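Local coordinates for glycerate dehydrogenase related protein (Thermoplasma acidophilum, PDB 3GVX) that probably reduces glyoxylate or hydroxypyruvate with NAD(P)H, as a member of the D-isomer specific 2-hydroxyacid dehydrogenase family, at residues Arg14-Thr19 against Ala268-Phe273; Met52-Ser57 against Glu274-Phe279. One frame throughout, in Å; residues are numbered along the deposited sequence.

Both contacts pack the C-terminal helix 266-279 into the domain built on the five-stranded parallel sheet, probably the substrate-binding domain of the family. Contact 1 uses the first part of the helix and sets it beside helix 11-20. Contact 2 uses the last part and lays it over strand 52-55. Their centres are about 10 Å apart, and they meet where Ile56 packs on Ile269 and Ala272. Contact 1 is partly buried and almost wholly apolar, with the chain of a glutamine along its margin. Contact 2 is buried. It combines a selenomethionine and a phenylalanine with a pair of side-chain amides that meet across it, whereas no polar atoms meet across contact 1.

Contact 1. Residues Arg14-Thr19 against Ala268-Phe273; sequences REIAKT and AIQLAF
Ala17 sets its methyl over one face of the Phe273 ring. CB lies 4.1 Å from the ring centroid and 21° off the ring normal, shifted toward the rim at CE2. This is a CH-pi contact. The ring is brought there by chi1 of -68°, which turns CG opposite the carbonyl carbon. Ile16 meets the same ring differently. Its CG2 comes in at the edge, near the ring plane, 4.1 Å from CD2 of Phe273.

The two branches of Ile16 divide the work. CG2 also rests against the aliphatic part of Gln270, 3.8 Å from its CG, and the two side chains cross at about a right angle. CD1, on the other branch, reaches CG2 of Ile269 at 4.1 Å. The extended Gln270 chain carries its amide onward to a weak hydrogen bond with Glu274. Val13 and Val20 of helix 11-20 add to the packing on Phe273.

The axes of the two short segments approach to 9.7 Å and run broadly parallel, 31° apart. Helices 11-20 and 266-279 pack side by side against the five-stranded parallel sheet (order 2-1-3-4-5), as in the flavodoxin-like substrate-binding domain of D-2-hydroxyacid dehydrogenases, the C-terminal helix rejoining the N-terminal fold.

Contact 2. Residues Met52-Ser57 against Glu274-Phe279; sequences MIQAIS and ENVRNF
Met52, a selenomethionine here, lies across one face of the Phe279 ring. Its CG sits almost over the ring centre, 3.9 Å from the centroid and 10° off the normal. Its CB comes within 3.7 Å of CE2 of Phe279. The selenium is above the same ring at the longer distance of 5.4 Å from the centroid, a Met-aromatic contact. CG of Met52 is anti to the backbone N, which puts it over the ring; bends at chi2 and chi3 then turn CE aside to CG2 of Val276, a tight 3.3 Å approach. CG2 of Val276 also lies 3.8 Å from CB of Gln54.

Beyond this apolar group, the amides of Gln54 and Asn275 come together with their planes 79° apart. OE1 of Gln54 is 2.9 Å from the side-chain amide of Asn275, at the atom modelled as OD1. The other end of the Gln54 amide is fixed by NE2, which donates a nearly straight bond (175°) to O of Ala55 at 3.0 Å. The acceptor lies in the amide plane. A second, weak bond runs from NE2 to the backbone O of Ser76. With an alanine here, lacking CG and the amide, the Ala55 carbonyl would probably lose its side-chain partner and a gap would open beside Asn275 and CG2 of Val276.

Strand 52-55 is held in place by backbone hydrogen bonds to Gln38 and to Val73 and Cys75, within the parallel sheet. Strand 73-75 also touches the helix, through Cys75 on Asn275 and Val73 on Phe279. The helix segment runs roughly antiparallel to the strand. The chemistry implies a buried helix-on-sheet seam: aromatic and apolar contacts supply most of the fit, while NE2 of Gln54 is kept hydrogen-bonded inside it.

Contact 1. Residues Arg14-Thr19 against Ala268-Phe273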
loop_
_atom_site.group_PDB
_atom_site.type_symbol
_atom_site.label_atom_id
_atom_site.label_comp_id
_atom_site.label_asym_id
_atom_site.label_seq_id
_atom_site.Cartn_x
_atom_site.Cartn_y
_atom_site.Cartn_z
ATOM N N ARG B 14 12.871 22.313 -16.470
ATOM C CA ARG B 14 14.302 22.555 -16.420
ATOM C C ARG B 14 14.965 22.201 -15.103
ATOM O O ARG B 14 16.029 21.595 -15.108
ATOM C CB ARG B 14 14.603 24.003 -16.777
ATOM C CG ARG B 14 15.007 24.199 -18.211
ATOM C CD ARG B 14 14.220 25.291 -18.872
ATOM N NE ARG B 14 14.995 25.867 -19.960
ATOM C CZ ARG B 14 14.495 26.276 -21.115
ATOM N NH1 ARG B 14 13.203 26.174 -21.351
ATOM N NH2 ARG B 14 15.298 26.788 -22.028
ATOM N N GLU B 15 14.354 22.557 -13.976
ATOM C CA GLU B 15 14.967 22.221 -12.692
ATOM C C GLU B 15 15.091 20.721 -12.530
ATOM O O GLU B 15 16.161 20.209 -12.211
ATOM C CB GLU B 15 14.180 22.774 -11.493
ATOM C CG GLU B 15 14.997 22.636 -10.199
ATOM C CD GLU B 15 14.236 22.951 -8.912
ATOM O OE1 GLU B 15 14.863 22.878 -7.828
ATOM O OE2 GLU B 15 13.026 23.271 -8.974
ATOM N N ILE B 16 13.979 20.025 -12.735
ATOM C CA ILE B 16 13.933 18.567 -12.656
ATOM C C ILE B 16 15.092 18.018 -13.469
ATOM O O ILE B 16 15.863 17.173 -13.004
ATOM C CB ILE B 16 12.636 18.017 -13.271
ATOM C CG1 ILE B 16 11.434 18.561 -12.506
ATOM C CG2 ILE B 16 12.687 16.500 -13.319
ATOM C CD1 ILE B 16 10.103 17.998 -12.943
ATOM N N ALA B 17 15.201 18.518 -14.695
ATOM C CA ALA B 17 16.264 18.119 -15.588
ATOM C C ALA B 17 17.640 18.366 -14.965
ATOM O O ALA B 17 18.444 17.447 -14.895
ATOM C CB ALA B 17 16.124 18.842 -16.924
ATOM N N LYS B 18 17.917 19.577 -14.480
ATOM C CA LYS B 18 19.240 19.794 -13.882
ATOM C C LYS B 18 19.479 18.913 -12.674
ATOM O O LYS B 18 20.616 18.552 -12.397
ATOM C CB LYS B 18 19.495 21.242 -13.429
ATOM C CG LYS B 18 18.714 22.337 -14.116
ATOM C CD LYS B 18 19.386 23.720 -13.934
ATOM C CE LYS B 18 19.653 24.136 -12.459
ATOM N NZ LYS B 18 18.924 23.361 -11.395
ATOM N N THR B 19 18.439 18.568 -11.926
ATOM C CA THR B 19 18.704 17.726 -10.769
ATOM C C THR B 19 18.980 16.307 -11.219
ATOM O O THR B 19 19.997 15.729 -10.847
ATOM C CB THR B 19 17.556 17.684 -9.735
ATOM O OG1 THR B 19 17.165 19.015 -9.380
ATOM C CG2 THR B 19 18.035 16.951 -8.471
ATOM N N ALA B 268 5.642 11.825 -15.013
ATOM C CA ALA B 268 6.088 11.251 -16.287
ATOM C C ALA B 268 7.361 11.908 -16.799
ATOM O O ALA B 268 8.316 11.229 -17.149
ATOM C CB ALA B 268 4.977 11.365 -17.333
ATOM N N ILE B 269 7.390 13.236 -16.801
ATOM C CA ILE B 269 8.557 13.954 -17.291
ATOM C C ILE B 269 9.832 13.625 -16.523
ATOM O O ILE B 269 10.897 13.495 -17.114
ATOM C CB ILE B 269 8.290 15.495 -17.342
ATOM C CG1 ILE B 269 9.389 16.176 -18.169
ATOM C CG2 ILE B 269 8.123 16.070 -15.939
ATOM C CD1 ILE B 269 9.363 15.777 -19.652
ATOM N N GLN B 270 9.725 13.438 -15.212
ATOM C CA GLN B 270 10.899 13.096 -14.416
ATOM C C GLN B 270 11.409 11.707 -14.732
ATOM O O GLN B 270 12.608 11.489 -14.832
ATOM C CB GLN B 270 10.594 13.183 -12.930
ATOM C CG GLN B 270 11.824 13.073 -12.062
ATOM C CD GLN B 270 11.520 13.375 -10.613
ATOM O OE1 GLN B 270 10.752 14.290 -10.309
ATOM N NE2 GLN B 270 12.124 12.615 -9.711
ATOM N N LEU B 271 10.486 10.763 -14.868
ATOM C CA LEU B 271 10.851 9.386 -15.196
ATOM C C LEU B 271 11.543 9.350 -16.560
ATOM O O LEU B 271 12.463 8.563 -16.774
ATOM C CB LEU B 271 9.607 8.481 -15.194
ATOM C CG LEU B 271 8.928 8.280 -13.827
ATOM C CD1 LEU B 271 7.522 7.718 -14.021
ATOM C CD2 LEU B 271 9.795 7.374 -12.944
ATOM N N ALA B 272 11.102 10.219 -17.470
ATOM C CA ALA B 272 11.697 10.304 -18.803
ATOM C C ALA B 272 13.172 10.684 -18.694
ATOM O O ALA B 272 14.029 10.008 -19.248
ATOM C CB ALA B 272 10.934 11.320 -19.673
ATOM N N PHE B 273 13.479 11.743 -17.953
ATOM C CA PHE B 273 14.879 12.153 -17.801
ATOM C C PHE B 273 15.700 11.123 -17.061
ATOM O O PHE B 273 16.870 10.904 -17.363
ATOM C CB PHE B 273 15.008 13.497 -17.060
ATOM C CG PHE B 273 14.478 14.674 -17.825
ATOM C CD1 PHE B 273 14.804 14.870 -19.152
ATOM C CD2 PHE B 273 13.643 15.585 -17.220
ATOM C CE1 PHE B 273 14.298 15.946 -19.860
ATOM C CE2 PHE B 273 13.144 16.658 -17.925
ATOM C CZ PHE B 273 13.473 16.832 -19.246
#

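Contact 2. Residues Met52-Ser57 against Glu274-Phe279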
loop_
_atom_site.group_PDB
_atom_site.type_symbol
_atom_site.label_atom_id
_atom_site.label_comp_id
_atom_site.label_asym_id
_atom_site.label_seq_id
_atom_site.Cartn_x
_atom_site.Cartn_y
_atom_site.Cartn_z
HETATM N N MSE B 52 20.750 8.022 -28.655
HETATM C CA MSE B 52 19.510 7.688 -27.993
HETATM C C MSE B 52 18.435 8.741 -28.057
HETATM O O MSE B 52 18.699 9.929 -27.895
HETATM C CB MSE B 52 19.815 7.327 -26.532
HETATM C CG MSE B 52 18.602 6.952 -25.662
HETATM SE SE MSE B 52 17.683 8.443 -25.211
HETATM C CE MSE B 52 17.394 8.332 -23.726
ATOM N N ILE B 53 17.211 8.274 -28.261
ATOM C CA ILE B 53 16.058 9.143 -28.328
ATOM C C ILE B 53 15.045 8.702 -27.295
ATOM O O ILE B 53 14.616 7.549 -27.276
ATOM C CB ILE B 53 15.432 9.099 -29.734
ATOM C CG1 ILE B 53 16.488 9.526 -30.762
ATOM C CG2 ILE B 53 14.199 9.995 -29.800
ATOM C CD1 ILE B 53 16.049 9.436 -32.198
ATOM N N GLN B 54 14.662 9.631 -26.431
ATOM C CA GLN B 54 13.714 9.349 -25.359
ATOM C C GLN B 54 12.378 10.075 -25.489
ATOM O O GLN B 54 12.311 11.290 -25.316
ATOM C CB GLN B 54 14.337 9.712 -24.014
ATOM C CG GLN B 54 13.413 9.496 -22.842
ATOM C CD GLN B 54 13.307 8.045 -22.441
ATOM O OE1 GLN B 54 14.299 7.416 -22.069
ATOM N NE2 GLN B 54 12.096 7.497 -22.520
ATOM N N ALA B 55 11.316 9.330 -25.784
ATOM C CA ALA B 55 9.978 9.896 -25.880
ATOM C C ALA B 55 9.490 10.059 -24.438
ATOM O O ALA B 55 9.844 9.270 -23.558
ATOM C CB ALA B 55 9.051 8.951 -26.640
ATOM N N ILE B 56 8.689 11.082 -24.184
ATOM C CA ILE B 56 8.197 11.292 -22.829
ATOM C C ILE B 56 6.835 10.657 -22.656
ATOM O O ILE B 56 6.317 10.592 -21.554
ATOM C CB ILE B 56 8.098 12.782 -22.484
ATOM C CG1 ILE B 56 7.132 13.469 -23.443
ATOM C CG2 ILE B 56 9.481 13.406 -22.532
ATOM C CD1 ILE B 56 6.486 14.709 -22.893
ATOM N N SER B 57 6.255 10.186 -23.755
ATOM C CA SER B 57 4.948 9.534 -23.704
ATOM C C SER B 57 5.115 8.033 -23.492
ATOM O O SER B 57 6.219 7.500 -23.609
ATOM C CB SER B 57 4.153 9.808 -24.986
ATOM O OG SER B 57 4.830 9.317 -26.121
ATOM N N GLU B 274 15.078 10.498 -16.076
ATOM C CA GLU B 274 15.751 9.484 -15.299
ATOM C C GLU B 274 16.166 8.320 -16.166
ATOM O O GLU B 274 17.267 7.803 -16.017
ATOM C CB GLU B 274 14.872 9.023 -14.137
ATOM C CG GLU B 274 14.863 10.038 -13.013
ATOM C CD GLU B 274 14.016 9.630 -11.810
ATOM O OE1 GLU B 274 13.056 8.853 -11.968
ATOM O OE2 GLU B 274 14.304 10.103 -10.693
ATOM N N ASN B 275 15.308 7.919 -17.096
ATOM C CA ASN B 275 15.681 6.819 -17.963
ATOM C C ASN B 275 16.877 7.198 -18.811
ATOM O O ASN B 275 17.664 6.344 -19.181
ATOM C CB ASN B 275 14.545 6.387 -18.887
ATOM C CG ASN B 275 14.825 5.046 -19.538
ATOM O OD1 ASN B 275 14.765 4.900 -20.762
ATOM N ND2 ASN B 275 15.136 4.052 -18.712
ATOM N N VAL B 276 17.000 8.481 -19.132
ATOM C CA VAL B 276 18.124 8.963 -19.929
ATOM C C VAL B 276 19.428 8.784 -19.165
ATOM O O VAL B 276 20.431 8.326 -19.699
ATOM C CB VAL B 276 17.948 10.451 -20.293
ATOM C CG1 VAL B 276 19.287 11.037 -20.747
ATOM C CG2 VAL B 276 16.875 10.602 -21.377
ATOM N N ARG B 277 19.383 9.159 -17.900
ATOM C CA ARG B 277 20.516 9.041 -17.015
ATOM C C ARG B 277 20.887 7.575 -16.809
ATOM O O ARG B 277 22.056 7.210 -16.829
ATOM C CB ARG B 277 20.171 9.756 -15.704
ATOM C CG ARG B 277 20.361 8.981 -14.441
ATOM C CD ARG B 277 21.043 9.888 -13.450
ATOM N NE ARG B 277 22.486 9.669 -13.428
ATOM C CZ ARG B 277 23.361 10.472 -12.834
ATOM N NH1 ARG B 277 22.942 11.570 -12.219
ATOM N NH2 ARG B 277 24.650 10.153 -12.820
ATOM N N ASN B 278 19.873 6.735 -16.646
ATOM C CA ASN B 278 20.080 5.306 -16.450
ATOM C C ASN B 278 20.599 4.643 -17.700
ATOM O O ASN B 278 21.417 3.734 -17.646
ATOM C CB ASN B 278 18.783 4.635 -16.037
ATOM C CG ASN B 278 18.384 4.991 -14.640
ATOM O OD1 ASN B 278 17.281 4.666 -14.192
ATOM N ND2 ASN B 278 19.280 5.659 -13.928
ATOM N N PHE B 279 20.115 5.112 -18.835
ATOM C CA PHE B 279 20.549 4.571 -20.097
ATOM C C PHE B 279 22.039 4.764 -20.247
ATOM O O PHE B 279 22.731 3.878 -20.725
ATOM C CB PHE B 279 19.835 5.247 -21.261
ATOM C CG PHE B 279 20.248 4.717 -22.601
ATOM C CD1 PHE B 279 19.637 3.599 -23.145
ATOM C CD2 PHE B 279 21.279 5.317 -23.306
ATOM C CE1 PHE B 279 20.052 3.093 -24.371
ATOM C CE2 PHE B 279 21.696 4.816 -24.524
ATOM C CZ PHE B 279 21.086 3.707 -25.059
#